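Local coordinates for protein S-adenosylmethionine-dependent methyltransferase (Clostridium acetobutylicum, PDB 1Y8C) that probably transfers methyl groups from S-adenosylmethionine to an acceptor that has not been specified, at residues G135-F140 and T239-L244; D119-Y124 and E206-Y211; F59-A64 and I98-D103. All blocks are in the same frame, centred on the assembly; numbering follows the deposited sequence.

Contact 1: G135-F140 and T239-L244; sequences GGVFIF and TYLVKL
F140 and Y240 face each other as a hydrogen-bonded pair of two antiparallel strands, and their side chains lie on the same face of the sheet. The F140 ring does not stack squarely on the Y240 ring. The planes are nearly parallel, 8° apart, but slid so far that they barely overlap. It is CB of Y240 that sits over the F140 ring face, 3.9 Å from the centroid of that ring, in a CH-pi contact. The first torsion of F140 (chi1 72°) sets CG between its backbone N and carbonyl carbon, and the ring end then swings nearer to strand 239-244. CG1 of V242 comes up at the edge of the same ring. Two residues along, on the same face, F138 and V242 lie side by side, with V242 CG2 3.5 Å from F138 CD2. CD2 of F140 rests over one face of the F138 ring, near its rim. The opposite face of the sheet carries aliphatic branches: CD1 of I139 meets CD1 of L241 at 3.5 Å, and CG1 of V137 meets CD2 of L241 at 3.4 Å. Paired backbone bonds set this register. F138 N reaches V242 O at 2.7 Å, V242 N reaches F138 O at 2.9 Å, and F140 and Y240 exchange a second pair. The Y240 hydroxyl is hydrogen-bonded to OE2 of E209. Helices 118-129 and 205-214 cover the F138, F140, Y240 and V242 side, while N34 packs on V137 and L241 on the opposite face. Strand 136-143 also pairs with parallel strand 104-107, and strand 237-244 with antiparallel strand 217-224.

Contact 2: D119-Y124 and E206-Y211; sequences DDLKKY and EDIEKY. With SO4 (sulfate ion), chain B.
L121 and K122 meet the Y211 ring at CD1 and CD2, the two ring carbons next to CG. L121 CD2 lies 3.6 Å from Y211 CD1, and its side chain crosses that of the tyrosine at about a right angle. K122 CE lies 3.7 Å from Y211 CD2, so the methylene part of the lysine does the touching. Both approach the ring obliquely. CG of L121 is turned opposite its backbone N (chi1 -173°), and CD2 then leads across to the other helix. There it also comes within 4.2 Å of I208 CD1. The extended K122 chain carries its NZ past the ring to 4.3 Å from K210 NZ; these like charges probably disfavour each other at this solvent-facing end. The contact joins two helices on the same face of the central Rossmann-like methyltransferase sheet. Their local axes come within 10.7 Å and cross at -48°. In the second shell, L121 also packs on T112 and Y203, and Y211 on S118 and F125 of helix 118-129. I208 packs on I142 of strand 136-143. The Y211 ring is set over its own helix turn: D207 O, which accepts the backbone bond from Y211 N, lies over one ring face near the rim. Farther out, in the first turn of helix 205-214, E206 N donates to O2 of a sulfate at 3.0 Å. The ion probably came from the crystallisation liquor.

Contact 3: F59-A64 and I98-D103; sequences FKNTWA and INRKFD
D103 OD2 is gripped by several groups: a salt bridge from K133 NZ, a hydrogen bond from D40 N and a weaker one from D39 N. This holds the end of segment 98-103 beside strand 40-44, where D103 CB touches the edge of the F59 ring at 4.5 Å. W63 makes the main apolar contact. CG2 of I98 sits over the six-membered ring of the indole, 4.0 Å from the centroid and 15° off the normal. F102 turns its edge to the five-membered ring in an offset edge-to-face pair, planes at 76°. F102 CE2 and W63 CD1 are closest, 3.5 Å apart. I98 and F102 share one side of the indole, I98 over the six-membered ring and F102 obliquely off the five-membered one. The R100 chain crosses the indole at about a right angle, and its bend at chi2 (64°) sends the guanidinium past NE1 toward D40, whose OD1 forms a salt bridge with R100 NH2. Segment 98-103 passes over strands 61-65 and 40-44 on its way from strand 87-89 to strand 104-107. Such a crossover between parallel strands is characteristic of the Rossmann-like 3-2-1-4-5-7-6 sheet of class I methyltransferases.

Overall arrangement
Contact 1 is the most buried and is made within the central sheet, by strand pairing. Contacts 2 and 3 are only partly buried. Contact 2 joins two helices on one face of the sheet that cover contact 1; Y124 touches F138 there, and I208 touches Y240. Contact 3 packs a connecting loop on strand 61-65 of the same sheet, next to the edge strand 87-89, and its nearest atoms lie about 11 Å from contact 2. It reaches contact 1 through V137 N and D103 O, 2.7 Å apart. The chemistry follows position: backbone bonds in contact 1, carbon contacts with two lysine ends close together in contact 2, and aromatic packing flanked by salt bridges in contact 3.

Contact 1: G135-F140 and T239-L244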
loop_
_atom_site.group_PDB
_atom_site.type_symbol
_atom_site.label_atom_id
_atom_site.label_comp_id
_atom_site.label_asym_id
_atom_site.label_seq_id
_atom_site.Cartn_x
_atom_site.Cartn_y
_atom_site.Cartn_z
ATOM N N GLY A 135 0.609 16.797 14.792
ATOM C CA GLY A 135 -0.664 17.117 14.179
ATOM C C GLY A 135 -0.800 16.490 12.807
ATOM O O GLY A 135 -1.791 16.702 12.114
ATOM N N GLY A 136 0.202 15.714 12.405
ATOM C CA GLY A 136 0.150 15.072 11.101
ATOM C C GLY A 136 -0.642 13.768 11.132
ATOM O O GLY A 136 -0.873 13.199 12.204
ATOM N N VAL A 137 -1.043 13.283 9.957
ATOM C CA VAL A 137 -1.820 12.054 9.861
ATOM C C VAL A 137 -1.108 10.963 9.073
ATOM O O VAL A 137 -0.392 11.248 8.114
ATOM C CB VAL A 137 -3.202 12.329 9.210
ATOM C CG1 VAL A 137 -3.991 11.038 9.076
ATOM C CG2 VAL A 137 -3.983 13.318 10.054
ATOM N N PHE A 138 -1.296 9.714 9.504
ATOM C CA PHE A 138 -0.699 8.554 8.842
ATOM C C PHE A 138 -1.813 7.586 8.440
ATOM O O PHE A 138 -2.547 7.079 9.293
ATOM C CB PHE A 138 0.303 7.850 9.772
ATOM C CG PHE A 138 0.789 6.511 9.249
ATOM C CD1 PHE A 138 1.023 6.318 7.881
ATOM C CD2 PHE A 138 1.044 5.453 10.131
ATOM C CE1 PHE A 138 1.495 5.092 7.386
ATOM C CE2 PHE A 138 1.516 4.222 9.657
ATOM C CZ PHE A 138 1.747 4.041 8.272
ATOM N N ILE A 139 -1.927 7.338 7.138
ATOM C CA ILE A 139 -2.956 6.457 6.596
ATOM C C ILE A 139 -2.363 5.238 5.878
ATOM O O ILE A 139 -1.521 5.377 4.990
ATOM C CB ILE A 139 -3.870 7.251 5.620
ATOM C CG1 ILE A 139 -4.528 8.406 6.373
ATOM C CG2 ILE A 139 -4.923 6.352 5.025
ATOM C CD1 ILE A 139 -5.435 9.279 5.528
ATOM N N PHE A 140 -2.801 4.046 6.269
ATOM C CA PHE A 140 -2.313 2.817 5.650
ATOM C C PHE A 140 -3.391 1.745 5.702
ATOM O O PHE A 140 -4.297 1.810 6.532
ATOM C CB PHE A 140 -1.065 2.314 6.379
ATOM C CG PHE A 140 -1.343 1.739 7.746
ATOM C CD1 PHE A 140 -1.470 0.367 7.929
ATOM C CD2 PHE A 140 -1.456 2.568 8.859
ATOM C CE1 PHE A 140 -1.701 -0.168 9.199
ATOM C CE2 PHE A 140 -1.689 2.033 10.142
ATOM C CZ PHE A 140 -1.811 0.667 10.310
ATOM N N THR A 239 -8.705 0.039 6.557
ATOM C CA THR A 239 -7.938 1.269 6.433
ATOM C C THR A 239 -7.811 1.966 7.775
ATOM O O THR A 239 -8.802 2.372 8.365
ATOM C CB THR A 239 -8.568 2.238 5.436
ATOM O OG1 THR A 239 -8.516 1.678 4.112
ATOM C CG2 THR A 239 -7.800 3.560 5.453
ATOM N N TYR A 240 -6.581 2.075 8.259
ATOM C CA TYR A 240 -6.310 2.737 9.524
ATOM C C TYR A 240 -5.905 4.190 9.303
ATOM O O TYR A 240 -5.248 4.542 8.314
ATOM C CB TYR A 240 -5.171 2.057 10.277
ATOM C CG TYR A 240 -5.536 0.789 11.012
ATOM C CD1 TYR A 240 -5.450 -0.458 10.385
ATOM C CD2 TYR A 240 -5.929 0.829 12.349
ATOM C CE1 TYR A 240 -5.737 -1.633 11.068
ATOM C CE2 TYR A 240 -6.221 -0.339 13.048
ATOM C CZ TYR A 240 -6.120 -1.567 12.397
ATOM O OH TYR A 240 -6.387 -2.716 13.102
ATOM N N LEU A 241 -6.297 5.027 10.252
ATOM C CA LEU A 241 -5.974 6.440 10.227
ATOM C C LEU A 241 -5.426 6.776 11.612
ATOM O O LEU A 241 -6.156 6.741 12.597
ATOM C CB LEU A 241 -7.227 7.246 9.952
ATOM C CG LEU A 241 -6.896 8.495 9.151
ATOM C CD1 LEU A 241 -7.860 8.590 7.973
ATOM C CD2 LEU A 241 -6.957 9.730 10.042
ATOM N N VAL A 242 -4.136 7.098 11.683
ATOM C CA VAL A 242 -3.506 7.402 12.958
ATOM C C VAL A 242 -2.720 8.711 12.963
ATOM O O VAL A 242 -2.494 9.327 11.914
ATOM C CB VAL A 242 -2.563 6.250 13.381
ATOM C CG1 VAL A 242 -3.225 4.912 13.092
ATOM C CG2 VAL A 242 -1.231 6.365 12.655
ATOM N N LYS A 243 -2.310 9.120 14.163
ATOM C CA LYS A 243 -1.531 10.339 14.361
ATOM C C LYS A 243 -0.596 10.170 15.552
ATOM O O LYS A 243 -0.685 9.183 16.287
ATOM C CB LYS A 243 -2.439 11.549 14.610
ATOM C CG LYS A 243 -3.311 11.446 15.842
ATOM C CD LYS A 243 -3.679 12.821 16.384
ATOM C CE LYS A 243 -4.347 13.716 15.330
ATOM N NZ LYS A 243 -3.390 14.547 14.519
ATOM N N LEU A 244 0.299 11.138 15.738
ATOM C CA LEU A 244 1.256 11.099 16.836
ATOM C C LEU A 244 0.552 11.223 18.160
ATOM O O LEU A 244 -0.144 12.208 18.401
ATOM C CB LEU A 244 2.249 12.237 16.710
ATOM C CG LEU A 244 3.695 11.838 16.500
ATOM C CD1 LEU A 244 3.816 10.810 15.397
ATOM C CD2 LEU A 244 4.464 13.094 16.162
#

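Contact 2: D119-Y124 and E206-Y211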
loop_
_atom_site.group_PDB
_atom_site.type_symbol
_atom_site.label_atom_id
_atom_site.label_comp_id
_atom_site.label_asym_id
_atom_site.label_seq_id
_atom_site.Cartn_x
_atom_site.Cartn_y
_atom_site.Cartn_z
ATOM N N ASP A 119 8.691 -7.813 14.558
ATOM C CA ASP A 119 9.678 -6.832 14.978
ATOM C C ASP A 119 9.917 -5.760 13.941
ATOM O O ASP A 119 9.997 -4.576 14.274
ATOM C CB ASP A 119 10.983 -7.517 15.348
ATOM C CG ASP A 119 10.950 -8.054 16.755
ATOM O OD1 ASP A 119 10.527 -7.281 17.648
ATOM O OD2 ASP A 119 11.331 -9.226 16.984
ATOM N N ASP A 120 10.031 -6.172 12.685
ATOM C CA ASP A 120 10.241 -5.221 11.613
ATOM C C ASP A 120 9.013 -4.329 11.455
ATOM O O ASP A 120 9.113 -3.209 10.961
ATOM C CB ASP A 120 10.514 -5.941 10.297
ATOM C CG ASP A 120 11.913 -6.488 10.216
ATOM O OD1 ASP A 120 12.848 -5.772 10.631
ATOM O OD2 ASP A 120 12.090 -7.627 9.727
ATOM N N LEU A 121 7.854 -4.836 11.864
ATOM C CA LEU A 121 6.622 -4.071 11.763
ATOM C C LEU A 121 6.624 -2.994 12.839
ATOM O O LEU A 121 6.114 -1.889 12.632
ATOM C CB LEU A 121 5.405 -4.987 11.929
ATOM C CG LEU A 121 4.030 -4.358 11.680
ATOM C CD1 LEU A 121 3.909 -3.882 10.239
ATOM C CD2 LEU A 121 2.978 -5.378 11.992
ATOM N N LYS A 122 7.201 -3.323 13.991
ATOM C CA LYS A 122 7.301 -2.373 15.093
ATOM C C LYS A 122 8.252 -1.255 14.684
ATOM O O LYS A 122 7.949 -0.079 14.870
ATOM C CB LYS A 122 7.813 -3.069 16.358
ATOM C CG LYS A 122 6.723 -3.801 17.135
ATOM C CD LYS A 122 7.272 -4.596 18.318
ATOM C CE LYS A 122 6.147 -5.358 19.021
ATOM N NZ LYS A 122 6.619 -6.366 20.023
ATOM N N LYS A 123 9.397 -1.631 14.119
ATOM C CA LYS A 123 10.382 -0.660 13.672
ATOM C C LYS A 123 9.720 0.273 12.666
ATOM O O LYS A 123 9.913 1.493 12.692
ATOM C CB LYS A 123 11.582 -1.380 13.048
ATOM C CG LYS A 123 12.385 -2.174 14.070
ATOM C CD LYS A 123 13.556 -2.952 13.465
ATOM C CE LYS A 123 14.678 -2.049 12.931
ATOM N NZ LYS A 123 14.375 -1.378 11.633
ATOM N N TYR A 124 8.922 -0.323 11.794
ATOM C CA TYR A 124 8.173 0.391 10.776
ATOM C C TYR A 124 7.282 1.479 11.406
ATOM O O TYR A 124 7.424 2.650 11.093
ATOM C CB TYR A 124 7.340 -0.630 10.000
ATOM C CG TYR A 124 6.258 -0.072 9.119
ATOM C CD1 TYR A 124 6.564 0.634 7.962
ATOM C CD2 TYR A 124 4.916 -0.317 9.411
ATOM C CE1 TYR A 124 5.552 1.075 7.108
ATOM C CE2 TYR A 124 3.904 0.113 8.575
ATOM C CZ TYR A 124 4.224 0.804 7.422
ATOM O OH TYR A 124 3.210 1.191 6.577
ATOM N N GLU A 206 -6.204 -6.801 16.632
ATOM C CA GLU A 206 -5.762 -6.718 18.011
ATOM C C GLU A 206 -4.245 -6.544 18.036
ATOM O O GLU A 206 -3.717 -5.738 18.801
ATOM C CB GLU A 206 -6.160 -7.996 18.740
ATOM C CG GLU A 206 -5.957 -7.967 20.232
ATOM C CD GLU A 206 -6.210 -9.325 20.871
ATOM O OE1 GLU A 206 -6.171 -9.407 22.121
ATOM O OE2 GLU A 206 -6.443 -10.313 20.126
ATOM N N ASP A 207 -3.554 -7.297 17.187
ATOM C CA ASP A 207 -2.096 -7.230 17.090
ATOM C C ASP A 207 -1.633 -5.908 16.496
ATOM O O ASP A 207 -0.627 -5.345 16.919
ATOM C CB ASP A 207 -1.572 -8.359 16.209
ATOM C CG ASP A 207 -1.839 -9.727 16.793
ATOM O OD1 ASP A 207 -1.870 -10.701 15.998
ATOM O OD2 ASP A 207 -2.009 -9.825 18.035
ATOM N N ILE A 208 -2.355 -5.431 15.493
ATOM C CA ILE A 208 -1.994 -4.182 14.859
ATOM C C ILE A 208 -2.154 -3.047 15.858
ATOM O O ILE A 208 -1.273 -2.201 16.006
ATOM C CB ILE A 208 -2.880 -3.904 13.637
ATOM C CG1 ILE A 208 -2.560 -4.905 12.525
ATOM C CG2 ILE A 208 -2.676 -2.466 13.167
ATOM C CD1 ILE A 208 -1.174 -4.747 11.919
ATOM N N GLU A 209 -3.295 -3.033 16.537
ATOM C CA GLU A 209 -3.579 -2.006 17.517
ATOM C C GLU A 209 -2.481 -1.962 18.572
ATOM O O GLU A 209 -2.029 -0.881 18.957
ATOM C CB GLU A 209 -4.948 -2.266 18.150
ATOM C CG GLU A 209 -6.069 -1.436 17.503
ATOM C CD GLU A 209 -7.168 -2.260 16.824
ATOM O OE1 GLU A 209 -7.934 -2.947 17.539
ATOM O OE2 GLU A 209 -7.267 -2.208 15.576
ATOM N N LYS A 210 -2.034 -3.134 19.021
ATOM C CA LYS A 210 -0.973 -3.204 20.024
ATOM C C LYS A 210 0.339 -2.648 19.448
ATOM O O LYS A 210 0.962 -1.778 20.049
ATOM C CB LYS A 210 -0.777 -4.652 20.495
ATOM C CG LYS A 210 0.114 -4.779 21.732
ATOM C CD LYS A 210 0.218 -6.217 22.263
ATOM C CE LYS A 210 1.146 -7.095 21.423
ATOM N NZ LYS A 210 2.589 -6.687 21.504
ATOM N N TYR A 211 0.739 -3.145 18.279
ATOM C CA TYR A 211 1.962 -2.693 17.626
ATOM C C TYR A 211 1.930 -1.201 17.325
ATOM O O TYR A 211 2.966 -0.543 17.313
ATOM C CB TYR A 211 2.188 -3.476 16.333
ATOM C CG TYR A 211 2.360 -4.967 16.539
ATOM C CD1 TYR A 211 2.210 -5.861 15.474
ATOM C CD2 TYR A 211 2.688 -5.485 17.795
ATOM C CE1 TYR A 211 2.381 -7.234 15.661
ATOM C CE2 TYR A 211 2.864 -6.853 17.989
ATOM C CZ TYR A 211 2.711 -7.725 16.919
ATOM O OH TYR A 211 2.920 -9.077 17.109
HETATM S S SO4 B . -9.274 -9.763 15.737
HETATM O O1 SO4 B . -10.382 -8.927 15.225
HETATM O O2 SO4 B . -8.370 -8.933 16.557
HETATM O O3 SO4 B . -9.827 -10.857 16.569
HETATM O O4 SO4 B . -8.526 -10.343 14.601
#

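Contact 3: F59-A64 and I98-D103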
loop_
_atom_site.group_PDB
_atom_site.type_symbol
_atom_site.label_atom_id
_atom_site.label_comp_id
_atom_site.label_asym_id
_atom_site.label_seq_id
_atom_site.Cartn_x
_atom_site.Cartn_y
_atom_site.Cartn_z
ATOM N N PHE A 59 -0.207 18.809 -2.540
ATOM C CA PHE A 59 0.788 19.298 -1.589
ATOM C C PHE A 59 1.886 20.149 -2.222
ATOM O O PHE A 59 1.978 20.262 -3.448
ATOM C CB PHE A 59 1.439 18.126 -0.860
ATOM C CG PHE A 59 0.518 17.412 0.073
ATOM C CD1 PHE A 59 -0.451 16.543 -0.416
ATOM C CD2 PHE A 59 0.604 17.627 1.447
ATOM C CE1 PHE A 59 -1.320 15.900 0.449
ATOM C CE2 PHE A 59 -0.260 16.990 2.320
ATOM C CZ PHE A 59 -1.229 16.122 1.823
ATOM N N LYS A 60 2.724 20.750 -1.380
ATOM C CA LYS A 60 3.823 21.566 -1.881
ATOM C C LYS A 60 5.041 20.698 -2.139
ATOM O O LYS A 60 5.675 20.805 -3.190
ATOM C CB LYS A 60 4.205 22.660 -0.884
ATOM C CG LYS A 60 3.084 23.611 -0.505
ATOM C CD LYS A 60 3.654 24.972 -0.083
ATOM C CE LYS A 60 4.722 24.834 1.015
ATOM N NZ LYS A 60 5.547 26.071 1.228
ATOM N N ASN A 61 5.371 19.844 -1.172
ATOM C CA ASN A 61 6.525 18.959 -1.302
ATOM C C ASN A 61 6.120 17.505 -1.110
ATOM O O ASN A 61 5.423 17.162 -0.152
ATOM C CB ASN A 61 7.604 19.325 -0.279
ATOM C CG ASN A 61 7.854 20.821 -0.202
ATOM O OD1 ASN A 61 7.553 21.466 0.807
ATOM N ND2 ASN A 61 8.407 21.381 -1.272
ATOM N N THR A 62 6.576 16.651 -2.020
ATOM C CA THR A 62 6.251 15.240 -1.956
ATOM C C THR A 62 7.476 14.336 -2.023
ATOM O O THR A 62 8.438 14.608 -2.741
ATOM C CB THR A 62 5.300 14.835 -3.110
ATOM O OG1 THR A 62 4.123 15.647 -3.071
ATOM C CG2 THR A 62 4.903 13.377 -2.993
ATOM N N TRP A 63 7.424 13.256 -1.253
ATOM C CA TRP A 63 8.476 12.257 -1.231
ATOM C C TRP A 63 7.825 10.905 -1.474
ATOM O O TRP A 63 6.805 10.576 -0.865
ATOM C CB TRP A 63 9.185 12.243 0.110
ATOM C CG TRP A 63 10.158 13.325 0.267
ATOM C CD1 TRP A 63 9.894 14.645 0.485
ATOM C CD2 TRP A 63 11.578 13.197 0.233
ATOM N NE1 TRP A 63 11.068 15.353 0.599
ATOM C CE2 TRP A 63 12.117 14.487 0.453
ATOM C CE3 TRP A 63 12.450 12.116 0.053
ATOM C CZ2 TRP A 63 13.494 14.727 0.478
ATOM C CZ3 TRP A 63 13.819 12.352 0.082
ATOM C CH2 TRP A 63 14.328 13.648 0.299
ATOM N N ALA A 64 8.422 10.134 -2.373
ATOM C CA ALA A 64 7.928 8.814 -2.728
ATOM C C ALA A 64 9.048 7.809 -2.490
ATOM O O ALA A 64 10.148 7.959 -3.023
ATOM C CB ALA A 64 7.509 8.797 -4.186
ATOM N N ILE A 98 14.837 9.190 6.025
ATOM C CA ILE A 98 14.671 10.436 5.294
ATOM C C ILE A 98 14.609 11.587 6.299
ATOM O O ILE A 98 13.732 11.630 7.157
ATOM C CB ILE A 98 13.397 10.388 4.422
ATOM C CG1 ILE A 98 13.617 9.389 3.288
ATOM C CG2 ILE A 98 13.072 11.768 3.849
ATOM C CD1 ILE A 98 12.508 9.339 2.282
ATOM N N ASN A 99 15.558 12.509 6.208
ATOM C CA ASN A 99 15.593 13.630 7.134
ATOM C C ASN A 99 14.502 14.626 6.773
ATOM O O ASN A 99 14.774 15.685 6.207
ATOM C CB ASN A 99 16.963 14.306 7.078
ATOM C CG ASN A 99 18.112 13.307 7.145
ATOM O OD1 ASN A 99 18.121 12.400 7.984
ATOM N ND2 ASN A 99 19.091 13.474 6.259
ATOM N N ARG A 100 13.265 14.285 7.116
ATOM C CA ARG A 100 12.142 15.144 6.785
ATOM C C ARG A 100 10.880 14.742 7.556
ATOM O O ARG A 100 10.688 13.571 7.883
ATOM C CB ARG A 100 11.915 15.057 5.272
ATOM C CG ARG A 100 10.849 15.968 4.700
ATOM C CD ARG A 100 11.206 17.427 4.871
ATOM N NE ARG A 100 10.501 18.267 3.913
ATOM C CZ ARG A 100 10.527 19.595 3.933
ATOM N NH1 ARG A 100 11.223 20.226 4.875
ATOM N NH2 ARG A 100 9.872 20.289 3.003
ATOM N N LYS A 101 10.033 15.720 7.863
ATOM C CA LYS A 101 8.789 15.456 8.584
ATOM C C LYS A 101 7.635 15.751 7.643
ATOM O O LYS A 101 7.756 16.593 6.755
ATOM C CB LYS A 101 8.651 16.355 9.810
ATOM C CG LYS A 101 9.683 16.158 10.892
ATOM C CD LYS A 101 9.403 14.925 11.711
ATOM C CE LYS A 101 10.175 14.965 13.036
ATOM N NZ LYS A 101 9.618 15.963 14.013
ATOM N N PHE A 102 6.510 15.079 7.853
ATOM C CA PHE A 102 5.381 15.284 6.981
ATOM C C PHE A 102 4.042 15.498 7.661
ATOM O O PHE A 102 3.861 15.222 8.853
ATOM C CB PHE A 102 5.257 14.111 6.019
ATOM C CG PHE A 102 6.517 13.792 5.278
ATOM C CD1 PHE A 102 7.498 12.991 5.856
ATOM C CD2 PHE A 102 6.723 14.291 3.995
ATOM C CE1 PHE A 102 8.660 12.683 5.156
ATOM C CE2 PHE A 102 7.882 13.991 3.289
ATOM C CZ PHE A 102 8.860 13.184 3.873
ATOM N N ASP A 103 3.096 15.986 6.864
ATOM C CA ASP A 103 1.744 16.255 7.328
ATOM C C ASP A 103 0.903 15.025 7.080
ATOM O O ASP A 103 0.033 14.679 7.877
ATOM C CB ASP A 103 1.161 17.433 6.558
ATOM C CG ASP A 103 1.907 18.716 6.829
ATOM O OD1 ASP A 103 1.820 19.192 7.981
ATOM O OD2 ASP A 103 2.584 19.236 5.911
#